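Local coordinates for resiniferatoxin-binding, phosphotriesterase-related protein (Rhodobacter sphaeroides 2.4.1, PDB 3K2G), which probably hydrolyses phosphoric diesters, as a TIM-barrel member of the phosphotriesterase family that holds two zinc ions in its active site, at residues V92-A97 with M310-G315; L28-M33 with F321-F326; T107-G112 with A154-A159. One frame throughout, in Å; residues are numbered along the deposited sequence.

Contact 1. Residues V92-A97 with M310-G315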
ATOM      1  N   VAL B  92      11.081 -16.577  35.633  1.00 16.93           N
ATOM      2  CA  VAL B  92      10.741 -17.750  34.835  1.00 18.49           C
ATOM      3  C   VAL B  92       9.516 -18.455  35.418  1.00 19.66           C
ATOM      4  O   VAL B  92       8.702 -19.020  34.683  1.00 18.19           O
ATOM      5  CB  VAL B  92      11.935 -18.737  34.753  1.00 19.61           C
ATOM      6  CG1 VAL B  92      11.491 -20.066  34.146  1.00 19.23           C
ATOM      7  CG2 VAL B  92      13.042 -18.128  33.907  1.00 17.07           C
ATOM      8  N   LYS B  93       9.371 -18.418  36.737  1.00 20.37           N
ATOM      9  CA  LYS B  93       8.219 -19.052  37.356  1.00 21.24           C
ATOM     10  C   LYS B  93       6.920 -18.423  36.862  1.00 21.89           C
ATOM     11  O   LYS B  93       5.867 -19.059  36.897  1.00 20.38           O
ATOM     12  CB  LYS B  93       8.304 -18.958  38.877  1.00 22.83           C
ATOM     13  CG  LYS B  93       9.341 -19.886  39.495  1.00 24.44           C
ATOM     14  CD  LYS B  93       9.314 -19.782  41.013  1.00 25.33           C
ATOM     15  CE  LYS B  93      10.357 -20.684  41.652  1.00 25.94           C
ATOM     16  NZ  LYS B  93      10.348 -20.582  43.140  1.00 26.77           N
ATOM     17  N   GLN B  94       6.986 -17.176  36.398  1.00 21.19           N
ATOM     18  CA  GLN B  94       5.793 -16.507  35.882  1.00 21.44           C
ATOM     19  C   GLN B  94       5.330 -17.190  34.596  1.00 21.39           C
ATOM     20  O   GLN B  94       4.127 -17.336  34.349  1.00 20.66           O
ATOM     21  CB  GLN B  94       6.084 -15.039  35.588  1.00 22.97           C
ATOM     22  CG  GLN B  94       6.234 -14.168  36.807  1.00 24.16           C
ATOM     23  CD  GLN B  94       6.517 -12.731  36.430  1.00 26.78           C
ATOM     24  OE1 GLN B  94       5.863 -12.175  35.543  1.00 25.15           O
ATOM     25  NE2 GLN B  94       7.489 -12.117  37.100  1.00 26.53           N
ATOM     26  N   PHE B  95       6.297 -17.592  33.777  1.00 20.10           N
ATOM     27  CA  PHE B  95       6.015 -18.274  32.516  1.00 20.67           C
ATOM     28  C   PHE B  95       5.376 -19.619  32.830  1.00 21.16           C
ATOM     29  O   PHE B  95       4.353 -19.982  32.254  1.00 20.07           O
ATOM     30  CB  PHE B  95       7.316 -18.479  31.736  1.00 21.10           C
ATOM     31  CG  PHE B  95       7.159 -19.282  30.472  1.00 19.93           C
ATOM     32  CD1 PHE B  95       6.214 -18.929  29.512  1.00 17.44           C
ATOM     33  CD2 PHE B  95       7.997 -20.365  30.220  1.00 19.60           C
ATOM     34  CE1 PHE B  95       6.111 -19.637  28.317  1.00 19.63           C
ATOM     35  CE2 PHE B  95       7.906 -21.082  29.026  1.00 18.51           C
ATOM     36  CZ  PHE B  95       6.960 -20.717  28.071  1.00 17.70           C
ATOM     37  N   ALA B  96       5.987 -20.350  33.756  1.00 22.50           N
ATOM     38  CA  ALA B  96       5.463 -21.651  34.155  1.00 24.67           C
ATOM     39  C   ALA B  96       4.068 -21.454  34.745  1.00 25.52           C
ATOM     40  O   ALA B  96       3.175 -22.280  34.552  1.00 24.51           O
ATOM     41  CB  ALA B  96       6.385 -22.290  35.186  1.00 24.89           C
ATOM     42  N   ALA B  97       3.884 -20.340  35.447  1.00 25.04           N
ATOM     43  CA  ALA B  97       2.604 -20.037  36.069  1.00 25.68           C
ATOM     44  C   ALA B  97       1.456 -19.958  35.064  1.00 25.49           C
ATOM     45  O   ALA B  97       0.304 -20.185  35.424  1.00 24.89           O
ATOM     46  CB  ALA B  97       2.704 -18.732  36.855  1.00 25.38           C
HETATM   47  N   MSE B 310      13.999  -5.667  30.779  1.00 14.98           N
HETATM   48  CA  MSE B 310      12.952  -6.429  30.120  1.00 15.59           C
HETATM   49  C   MSE B 310      12.283  -7.389  31.100  1.00 15.98           C
HETATM   50  O   MSE B 310      11.341  -8.091  30.745  1.00 15.71           O
HETATM   51  CB  MSE B 310      13.517  -7.186  28.922  1.00 15.58           C
HETATM   52  CG  MSE B 310      13.926  -6.276  27.757  1.00 18.59           C
HETATM   53 SE   MSE B 310      14.708  -7.222  26.263  1.00 27.20          SE
HETATM   54  CE  MSE B 310      13.076  -8.073  25.575  1.00 20.05           C
ATOM     55  N   LEU B 311      12.776  -7.409  32.335  1.00 15.89           N
ATOM     56  CA  LEU B 311      12.204  -8.259  33.380  1.00 16.23           C
ATOM     57  C   LEU B 311      11.124  -7.444  34.095  1.00 16.77           C
ATOM     58  O   LEU B 311      11.256  -6.224  34.223  1.00 14.30           O
ATOM     59  CB  LEU B 311      13.285  -8.670  34.379  1.00 17.83           C
ATOM     60  CG  LEU B 311      14.442  -9.489  33.801  1.00 18.55           C
ATOM     61  CD1 LEU B 311      15.511  -9.681  34.867  1.00 20.49           C
ATOM     62  CD2 LEU B 311      13.924 -10.831  33.302  1.00 19.90           C
ATOM     63  N   THR B 312      10.071  -8.109  34.566  1.00 15.84           N
ATOM     64  CA  THR B 312       8.981  -7.401  35.230  1.00 17.57           C
ATOM     65  C   THR B 312       9.478  -6.655  36.475  1.00 18.39           C
ATOM     66  O   THR B 312       8.994  -5.564  36.800  1.00 16.69           O
ATOM     67  CB  THR B 312       7.833  -8.369  35.607  1.00 18.25           C
ATOM     68  OG1 THR B 312       8.240  -9.213  36.692  1.00 19.78           O
ATOM     69  CG2 THR B 312       7.475  -9.245  34.409  1.00 14.26           C
ATOM     70  N   ARG B 313      10.458  -7.240  37.154  1.00 17.77           N
ATOM     71  CA  ARG B 313      11.041  -6.623  38.341  1.00 19.18           C
ATOM     72  C   ARG B 313      11.539  -5.208  38.049  1.00 19.00           C
ATOM     73  O   ARG B 313      11.558  -4.353  38.937  1.00 18.93           O
ATOM     74  CB  ARG B 313      12.199  -7.484  38.846  1.00 21.31           C
ATOM     75  CG  ARG B 313      13.338  -6.716  39.498  1.00 26.75           C
ATOM     76  CD  ARG B 313      13.057  -6.383  40.941  1.00 30.59           C
ATOM     77  NE  ARG B 313      14.190  -5.699  41.567  1.00 31.79           N
ATOM     78  CZ  ARG B 313      14.314  -4.380  41.658  1.00 31.88           C
ATOM     79  NH1 ARG B 313      13.371  -3.588  41.160  1.00 29.26           N
ATOM     80  NH2 ARG B 313      15.374  -3.852  42.260  1.00 30.38           N
ATOM     81  N   TYR B 314      11.944  -4.959  36.808  1.00 16.60           N
ATOM     82  CA  TYR B 314      12.446  -3.640  36.434  1.00 18.22           C
ATOM     83  C   TYR B 314      11.493  -2.858  35.539  1.00 17.96           C
ATOM     84  O   TYR B 314      11.921  -1.957  34.815  1.00 17.96           O
ATOM     85  CB  TYR B 314      13.803  -3.765  35.747  1.00 19.72           C
ATOM     86  CG  TYR B 314      14.892  -4.241  36.672  1.00 22.69           C
ATOM     87  CD1 TYR B 314      15.356  -3.428  37.706  1.00 23.84           C
ATOM     88  CD2 TYR B 314      15.440  -5.515  36.535  1.00 22.98           C
ATOM     89  CE1 TYR B 314      16.342  -3.876  38.584  1.00 24.42           C
ATOM     90  CE2 TYR B 314      16.423  -5.971  37.405  1.00 23.69           C
ATOM     91  CZ  TYR B 314      16.871  -5.149  38.427  1.00 23.67           C
ATOM     92  OH  TYR B 314      17.850  -5.601  39.283  1.00 22.40           O
ATOM     93  N   GLY B 315      10.210  -3.202  35.600  1.00 16.08           N
ATOM     94  CA  GLY B 315       9.217  -2.506  34.801  1.00 17.80           C
ATOM     95  C   GLY B 315       8.999  -3.072  33.410  1.00 16.78           C
ATOM     96  O   GLY B 315       8.230  -2.511  32.619  1.00 13.92           O
TER
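The first torsion of Gln-94 (chi1 -73°) sets CG beside its backbone N, and the rest of the chain runs extended, so the amide stands far out from its helix toward Thr-312. Thr-312 turns OG1 (chi1 72°) to the position between its own backbone N and carbonyl carbon, where it faces that amide. The two side chains come from opposite directions, and the amide meets the threonine's hydroxyl and methyl. The setting is the outer layer of a TIM barrel. Helix 85-97 carries Gln-94 and lies in the crossover between the first and second barrel strands, 31-32 and 102-105. Thr-312 opens a short 3-10 segment in the long loop that follows the last strand, 299-301.

One hydrogen bond spans the gap, with NE2 of Gln-94 as donor and OG1 of Thr-312 as acceptor, at 3.0 Å. It is nearly straight, 173° at the hydrogen, and OG1 lies practically in the amide plane. The methyl CG2 of Thr-312 meets the other half of the amide, 3.5 Å from OE1 of Gln-94. The threonine thus presents both branches to one flat group.

OG1 has a second partner on the same helix. It is hydrogen bonded to OE2 of Glu-91, about one turn before Gln-94, and that oxygen also accepts a hydrogen bond from the backbone N of Arg-313. The start of the 3-10 segment is therefore tied to helix 85-97 through both Gln-94 and Glu-91. The carbonyl of Gly-315 bonds Arg-70 of the second subunit, so the loop also takes part in assembly. Within the turn, Gly-315 N donates to Thr-312 O at 2.9 Å, and CG of Arg-313 sits over the ring centre of Tyr-314, 3.7 Å above its plane.

Contact 2. Residues L28-M33 with F321-F326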
ATOM      1  N   LEU B  28       8.022 -31.276  25.079  1.00 19.80           N
ATOM      2  CA  LEU B  28       8.474 -29.888  25.004  1.00 19.22           C
ATOM      3  C   LEU B  28       7.341 -28.953  25.416  1.00 18.87           C
ATOM      4  O   LEU B  28       7.526 -28.085  26.258  1.00 18.55           O
ATOM      5  CB  LEU B  28       8.945 -29.553  23.585  1.00 17.47           C
ATOM      6  CG  LEU B  28       9.702 -28.229  23.452  1.00 19.12           C
ATOM      7  CD1 LEU B  28      11.015 -28.304  24.236  1.00 16.71           C
ATOM      8  CD2 LEU B  28       9.981 -27.945  21.981  1.00 17.65           C
ATOM      9  N   GLY B  29       6.171 -29.138  24.811  1.00 18.63           N
ATOM     10  CA  GLY B  29       5.011 -28.326  25.142  1.00 18.79           C
ATOM     11  C   GLY B  29       5.095 -26.842  24.831  1.00 19.54           C
ATOM     12  O   GLY B  29       5.820 -26.421  23.928  1.00 18.93           O
ATOM     13  N   HIS B  30       4.333 -26.056  25.592  1.00 18.93           N
ATOM     14  CA  HIS B  30       4.273 -24.600  25.448  1.00 20.47           C
ATOM     15  C   HIS B  30       5.693 -24.086  25.654  1.00 19.58           C
ATOM     16  O   HIS B  30       6.231 -24.152  26.760  1.00 17.63           O
ATOM     17  CB  HIS B  30       3.324 -24.033  26.502  1.00 22.54           C
ATOM     18  CG  HIS B  30       2.714 -22.721  26.125  1.00 24.88           C
ATOM     19  ND1 HIS B  30       3.367 -21.520  26.291  1.00 26.38           N
ATOM     20  CD2 HIS B  30       1.512 -22.426  25.578  1.00 24.20           C
ATOM     21  CE1 HIS B  30       2.593 -20.538  25.861  1.00 24.96           C
ATOM     22  NE2 HIS B  30       1.462 -21.062  25.423  1.00 28.15           N
ATOM     23  N   THR B  31       6.280 -23.549  24.587  1.00 19.52           N
ATOM     24  CA  THR B  31       7.672 -23.122  24.624  1.00 17.89           C
ATOM     25  C   THR B  31       8.037 -21.734  24.104  1.00 17.56           C
ATOM     26  O   THR B  31       7.402 -21.207  23.194  1.00 16.37           O
ATOM     27  CB  THR B  31       8.525 -24.143  23.823  1.00 18.53           C
ATOM     28  OG1 THR B  31       8.337 -25.455  24.369  1.00 18.04           O
ATOM     29  CG2 THR B  31      10.002 -23.773  23.845  1.00 18.36           C
ATOM     30  N   LEU B  32       9.087 -21.166  24.699  1.00 15.37           N
ATOM     31  CA  LEU B  32       9.636 -19.887  24.274  1.00 13.09           C
ATOM     32  C   LEU B  32      10.948 -20.286  23.593  1.00 12.88           C
ATOM     33  O   LEU B  32      11.888 -20.745  24.246  1.00 10.33           O
ATOM     34  CB  LEU B  32       9.913 -18.968  25.476  1.00 11.96           C
ATOM     35  CG  LEU B  32       8.723 -18.296  26.165  1.00 12.49           C
ATOM     36  CD1 LEU B  32       9.208 -17.519  27.393  1.00 13.49           C
ATOM     37  CD2 LEU B  32       8.042 -17.351  25.186  1.00 11.84           C
HETATM   38  N   MSE B  33      10.987 -20.124  22.273  1.00 13.38           N
HETATM   39  CA  MSE B  33      12.141 -20.489  21.464  1.00 12.98           C
HETATM   40  C   MSE B  33      13.394 -19.633  21.593  1.00 12.64           C
HETATM   41  O   MSE B  33      14.474 -20.048  21.167  1.00 11.69           O
HETATM   42  CB  MSE B  33      11.745 -20.508  19.985  1.00 14.54           C
HETATM   43  CG  MSE B  33      10.934 -21.729  19.558  1.00 15.41           C
HETATM   44 SE   MSE B  33      11.837 -23.383  19.770  1.00 24.60          SE
HETATM   45  CE  MSE B  33      13.448 -22.925  18.819  1.00 11.54           C
ATOM     46  N   PHE B 321       4.858 -12.609  28.951  1.00 15.45           N
ATOM     47  CA  PHE B 321       4.164 -11.627  28.129  1.00 15.27           C
ATOM     48  C   PHE B 321       3.582 -12.205  26.834  1.00 13.77           C
ATOM     49  O   PHE B 321       2.423 -11.971  26.507  1.00 13.22           O
ATOM     50  CB  PHE B 321       5.118 -10.472  27.810  1.00 17.21           C
ATOM     51  CG  PHE B 321       4.464  -9.326  27.101  1.00 20.46           C
ATOM     52  CD1 PHE B 321       3.683  -8.410  27.803  1.00 19.06           C
ATOM     53  CD2 PHE B 321       4.618  -9.165  25.727  1.00 19.48           C
ATOM     54  CE1 PHE B 321       3.064  -7.351  27.146  1.00 18.56           C
ATOM     55  CE2 PHE B 321       4.002  -8.113  25.060  1.00 20.44           C
ATOM     56  CZ  PHE B 321       3.224  -7.202  25.773  1.00 18.55           C
ATOM     57  N   VAL B 322       4.386 -12.955  26.089  1.00 15.06           N
ATOM     58  CA  VAL B 322       3.900 -13.536  24.845  1.00 14.44           C
ATOM     59  C   VAL B 322       2.631 -14.343  25.093  1.00 14.24           C
ATOM     60  O   VAL B 322       1.624 -14.161  24.407  1.00 13.61           O
ATOM     61  CB  VAL B 322       4.972 -14.438  24.198  1.00 14.00           C
ATOM     62  CG1 VAL B 322       4.349 -15.316  23.114  1.00 14.61           C
ATOM     63  CG2 VAL B 322       6.061 -13.570  23.587  1.00 15.41           C
ATOM     64  N   THR B 323       2.685 -15.209  26.100  1.00 15.86           N
ATOM     65  CA  THR B 323       1.560 -16.071  26.455  1.00 17.12           C
ATOM     66  C   THR B 323       0.336 -15.350  26.997  1.00 19.39           C
ATOM     67  O   THR B 323      -0.791 -15.643  26.603  1.00 19.79           O
ATOM     68  CB  THR B 323       1.967 -17.106  27.522  1.00 17.66           C
ATOM     69  OG1 THR B 323       3.080 -17.872  27.052  1.00 16.32           O
ATOM     70  CG2 THR B 323       0.808 -18.044  27.812  1.00 18.70           C
ATOM     71  N   LYS B 324       0.562 -14.413  27.909  1.00 20.96           N
ATOM     72  CA  LYS B 324      -0.534 -13.696  28.544  1.00 22.32           C
ATOM     73  C   LYS B 324      -1.101 -12.525  27.751  1.00 20.90           C
ATOM     74  O   LYS B 324      -2.300 -12.246  27.811  1.00 19.97           O
ATOM     75  CB  LYS B 324      -0.078 -13.200  29.919  1.00 25.32           C
ATOM     76  CG  LYS B 324      -1.212 -12.766  30.840  1.00 31.60           C
ATOM     77  CD  LYS B 324      -0.697 -11.947  32.020  1.00 35.12           C
ATOM     78  CE  LYS B 324       0.389 -12.669  32.798  1.00 36.19           C
ATOM     79  NZ  LYS B 324       0.858 -11.823  33.930  1.00 40.20           N
ATOM     80  N   HIS B 325      -0.257 -11.848  26.985  1.00 21.06           N
ATOM     81  CA  HIS B 325      -0.730 -10.683  26.262  1.00 19.96           C
ATOM     82  C   HIS B 325      -0.677 -10.727  24.740  1.00 19.62           C
ATOM     83  O   HIS B 325      -1.606 -10.260  24.087  1.00 20.89           O
ATOM     84  CB  HIS B 325       0.007  -9.455  26.799  1.00 19.99           C
ATOM     85  CG  HIS B 325      -0.217  -9.220  28.263  1.00 20.03           C
ATOM     86  ND1 HIS B 325      -1.404  -8.732  28.767  1.00 21.75           N
ATOM     87  CD2 HIS B 325       0.581  -9.438  29.335  1.00 22.07           C
ATOM     88  CE1 HIS B 325      -1.326  -8.655  30.083  1.00 21.27           C
ATOM     89  NE2 HIS B 325      -0.132  -9.078  30.453  1.00 21.76           N
ATOM     90  N   PHE B 326       0.376 -11.292  24.164  1.00 18.28           N
ATOM     91  CA  PHE B 326       0.446 -11.328  22.713  1.00 18.95           C
ATOM     92  C   PHE B 326      -0.530 -12.322  22.078  1.00 18.82           C
ATOM     93  O   PHE B 326      -1.164 -12.000  21.074  1.00 18.02           O
ATOM     94  CB  PHE B 326       1.876 -11.608  22.231  1.00 18.57           C
ATOM     95  CG  PHE B 326       2.068 -11.374  20.751  1.00 19.53           C
ATOM     96  CD1 PHE B 326       1.837 -10.118  20.190  1.00 18.13           C
ATOM     97  CD2 PHE B 326       2.468 -12.413  19.913  1.00 17.36           C
ATOM     98  CE1 PHE B 326       1.999  -9.906  18.813  1.00 19.82           C
ATOM     99  CE2 PHE B 326       2.630 -12.213  18.545  1.00 18.26           C
ATOM    100  CZ  PHE B 326       2.397 -10.960  17.991  1.00 17.05           C
TER
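This contact lies at the seam of the TIM barrel, where the first strand, 31-32, meets helix 321-332, which follows the last strand, 299-301. His-30 points its CB toward Thr-323. The imidazole reaches across because CG stands opposite the backbone N of His-30 (chi1 -155°). Thr-323 comes from the opposite direction and meets the edge of the ring. Its OG1 lies near the ring plane, 3.0 Å from CE1 of His-30. That is short for a carbon and an oxygen, and the nature of the pair is doubtful: a half-turn of the ring would exchange CE1 and CD2, and ND1 and NE2, so the ring's orientation may be in question. The methyl CG2 of Thr-323 sits beside the oxygen, 3.6 Å from CE1 of His-30.

Two residues on, at Leu-32, the contact becomes apolar. The extended side chain of Leu-32 brings CD2 to within 4.3 Å of CB of Val-322. Phe-95 of helix 85-97 packs against both pairs.

The helix begins with a wider, pi-type turn. Phe-321 O accepts two backbone bonds, from His-325 N at 2.7 Å and from Phe-326 N at 3.2 Å. Val-322 N bonds NE2 of His-303, next in sequence to the zinc ligand Asp-304. On another side of the helix, Lys-324 and His-325 both reach Glu-68 of the second subunit. At the strand, OG1 of Thr-31 turns back to bond Gly-29 O at 2.7 Å, from well above the carbonyl plane.

Contact between the opening strand and the helix after the eighth one is typical of the closed (beta/alpha)8 barrel, in which the chain's end comes round to its beginning.

Contact 3. Residues T107-G112 with A154-A159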
ATOM      1  N   THR B 107      22.002 -18.405  24.481  1.00 16.44           N
ATOM      2  CA  THR B 107      23.186 -17.677  24.931  1.00 20.90           C
ATOM      3  C   THR B 107      24.392 -18.556  24.606  1.00 22.64           C
ATOM      4  O   THR B 107      24.480 -19.691  25.069  1.00 20.86           O
ATOM      5  CB  THR B 107      23.152 -17.402  26.462  1.00 20.58           C
ATOM      6  OG1 THR B 107      21.975 -16.656  26.793  1.00 18.90           O
ATOM      7  CG2 THR B 107      24.379 -16.595  26.890  1.00 21.63           C
ATOM      8  N   CYS B 108      25.319 -18.044  23.806  1.00 25.63           N
ATOM      9  CA  CYS B 108      26.482 -18.842  23.440  1.00 30.65           C
ATOM     10  C   CYS B 108      27.814 -18.281  23.926  1.00 32.54           C
ATOM     11  O   CYS B 108      27.854 -17.466  24.850  1.00 32.10           O
ATOM     12  CB  CYS B 108      26.519 -19.052  21.917  1.00 31.36           C
ATOM     13  SG  CYS B 108      26.487 -17.547  20.910  1.00 29.74           S
ATOM     14  N   ARG B 109      28.901 -18.736  23.304  1.00 35.60           N
ATOM     15  CA  ARG B 109      30.247 -18.301  23.668  1.00 37.76           C
ATOM     16  C   ARG B 109      30.451 -16.825  23.374  1.00 38.22           C
ATOM     17  O   ARG B 109      30.211 -16.363  22.255  1.00 39.32           O
ATOM     18  CB  ARG B 109      31.308 -19.108  22.908  1.00 39.89           C
ATOM     19  CG  ARG B 109      31.223 -20.610  23.101  1.00 41.06           C
ATOM     20  CD  ARG B 109      32.467 -21.298  22.564  1.00 42.49           C
ATOM     21  NE  ARG B 109      32.347 -22.751  22.602  1.00 42.82           N
ATOM     22  CZ  ARG B 109      33.374 -23.579  22.764  1.00 44.32           C
ATOM     23  NH1 ARG B 109      34.601 -23.095  22.910  1.00 44.40           N
ATOM     24  NH2 ARG B 109      33.175 -24.893  22.771  1.00 43.88           N
ATOM     25  N   GLY B 110      30.912 -16.094  24.384  1.00 37.05           N
ATOM     26  CA  GLY B 110      31.143 -14.673  24.220  1.00 35.76           C
ATOM     27  C   GLY B 110      30.106 -13.838  24.946  1.00 34.81           C
ATOM     28  O   GLY B 110      30.376 -12.688  25.303  1.00 34.06           O
ATOM     29  N   ILE B 111      28.921 -14.404  25.169  1.00 33.16           N
ATOM     30  CA  ILE B 111      27.859 -13.675  25.858  1.00 31.57           C
ATOM     31  C   ILE B 111      27.378 -14.260  27.187  1.00 29.92           C
ATOM     32  O   ILE B 111      26.309 -13.893  27.671  1.00 27.73           O
ATOM     33  CB  ILE B 111      26.628 -13.447  24.937  1.00 32.53           C
ATOM     34  CG1 ILE B 111      26.155 -14.771  24.332  1.00 32.90           C
ATOM     35  CG2 ILE B 111      26.981 -12.436  23.853  1.00 32.34           C
ATOM     36  CD1 ILE B 111      24.910 -14.633  23.452  1.00 32.02           C
ATOM     37  N   GLY B 112      28.152 -15.173  27.770  1.00 29.23           N
ATOM     38  CA  GLY B 112      27.794 -15.722  29.071  1.00 27.79           C
ATOM     39  C   GLY B 112      27.060 -17.042  29.240  1.00 29.04           C
ATOM     40  O   GLY B 112      26.315 -17.205  30.211  1.00 28.54           O
ATOM     41  N   ALA B 154      33.280 -26.289  14.194  1.00 23.00           N
ATOM     42  CA  ALA B 154      32.306 -27.367  14.057  1.00 22.48           C
ATOM     43  C   ALA B 154      32.656 -28.457  15.067  1.00 21.83           C
ATOM     44  O   ALA B 154      31.777 -29.003  15.733  1.00 20.81           O
ATOM     45  CB  ALA B 154      32.332 -27.927  12.639  1.00 22.91           C
ATOM     46  N   ASP B 155      33.949 -28.761  15.187  1.00 22.20           N
ATOM     47  CA  ASP B 155      34.399 -29.781  16.130  1.00 23.17           C
ATOM     48  C   ASP B 155      34.004 -29.425  17.568  1.00 22.42           C
ATOM     49  O   ASP B 155      33.585 -30.292  18.336  1.00 20.33           O
ATOM     50  CB  ASP B 155      35.924 -29.973  16.049  1.00 23.38           C
ATOM     51  CG  ASP B 155      36.373 -30.607  14.741  1.00 24.75           C
ATOM     52  OD1 ASP B 155      35.556 -31.294  14.095  1.00 21.37           O
ATOM     53  OD2 ASP B 155      37.553 -30.431  14.363  1.00 25.28           O
ATOM     54  N   GLU B 156      34.130 -28.152  17.936  1.00 21.58           N
ATOM     55  CA  GLU B 156      33.776 -27.733  19.293  1.00 21.83           C
ATOM     56  C   GLU B 156      32.304 -27.981  19.552  1.00 20.78           C
ATOM     57  O   GLU B 156      31.924 -28.462  20.619  1.00 19.78           O
ATOM     58  CB  GLU B 156      34.070 -26.242  19.514  1.00 24.64           C
ATOM     59  CG  GLU B 156      35.512 -25.840  19.248  1.00 29.09           C
ATOM     60  CD  GLU B 156      35.812 -24.400  19.634  1.00 31.94           C
ATOM     61  OE1 GLU B 156      34.964 -23.513  19.380  1.00 30.46           O
ATOM     62  OE2 GLU B 156      36.907 -24.157  20.186  1.00 33.41           O
ATOM     63  N   ILE B 157      31.478 -27.635  18.569  1.00 20.19           N
ATOM     64  CA  ILE B 157      30.035 -27.800  18.682  1.00 20.43           C
ATOM     65  C   ILE B 157      29.640 -29.274  18.768  1.00 19.92           C
ATOM     66  O   ILE B 157      28.758 -29.649  19.545  1.00 18.65           O
ATOM     67  CB  ILE B 157      29.315 -27.121  17.489  1.00 21.82           C
ATOM     68  CG1 ILE B 157      29.515 -25.604  17.574  1.00 21.99           C
ATOM     69  CG2 ILE B 157      27.829 -27.464  17.499  1.00 21.22           C
ATOM     70  CD1 ILE B 157      28.999 -24.831  16.378  1.00 24.15           C
ATOM     71  N   VAL B 158      30.296 -30.108  17.972  1.00 21.08           N
ATOM     72  CA  VAL B 158      30.009 -31.541  17.980  1.00 21.55           C
ATOM     73  C   VAL B 158      30.330 -32.134  19.354  1.00 21.77           C
ATOM     74  O   VAL B 158      29.609 -32.997  19.854  1.00 19.55           O
ATOM     75  CB  VAL B 158      30.846 -32.285  16.913  1.00 21.54           C
ATOM     76  CG1 VAL B 158      30.681 -33.794  17.070  1.00 23.90           C
ATOM     77  CG2 VAL B 158      30.422 -31.850  15.525  1.00 22.36           C
ATOM     78  N   ALA B 159      31.419 -31.666  19.954  1.00 22.03           N
ATOM     79  CA  ALA B 159      31.839 -32.153  21.263  1.00 23.43           C
ATOM     80  C   ALA B 159      30.835 -31.807  22.362  1.00 23.18           C
ATOM     81  O   ALA B 159      30.645 -32.577  23.301  1.00 23.46           O
ATOM     82  CB  ALA B 159      33.219 -31.588  21.609  1.00 25.16           C
TER
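A type II beta turn runs from Cys-108 to Ile-111, closed by a 3.3 Å bond from Ile-111 N to Cys-108 O, with Arg-109 and Gly-110 at its corners. The turn belongs to the loop after the second strand of the TIM barrel, 102-105. It faces helix 150-162, which lies between the third and fourth strands, 128-131 and 175-178.

Arg-109 and Glu-156 make the contact. The arginine chain is extended from CG to NE and carries its guanidinium to the helix. Glu-156 is extended beyond CG and lays its carboxylate over one guanidinium face. The two planes are 20° apart and stacked. NH1 of Arg-109 is 3.6 Å from OE1 of Glu-156, a salt bridge of charge alone: the oxygen lies well out of the plane and no N-H points at it.

Each charge has a further partner. NH2 of Arg-109 forms a salt bridge with OE2 of Glu-160, one helical turn on. OE1 of Glu-156 is hydrogen bonded to OH of Tyr-135. The guanidinium thus meets two acids of one helix, one over a face and one at NH2.

The loop also lines the active site. Ile-111 touches the bound dithiol in its pocket, and OG1 of Thr-107 bonds ND1 of the zinc ligand His-36, a second-shell link. The side chain of Arg-109 is about 14 Å from a zinc ion and about 7 Å from the side chain of the zinc ligand Tyr-136. At the helix surface, CB of Glu-156 lies 3.6 Å from NH2 of Arg-109.

How the contacts relate
Contacts 1 and 2 are neighbours, with centres about 12 Å apart. Phe-95 joins them: its CZ is 3.6 Å from CG of Leu-32, and its CE1 is 3.7 Å from OG1 of Thr-323. Both also touch the second subunit. Contact 3 stands apart, about 27 Å from contact 1 and 26 Å from contact 2, centre to centre. Along the chain the three are nested, contact 3 within contact 1 and contact 1 within contact 2. Contact 3 alone includes a residue of the dithiol pocket. In contact 2 the side chain of Leu-32 lies about 11 Å from a zinc ion. Contact 1 is away from these sites.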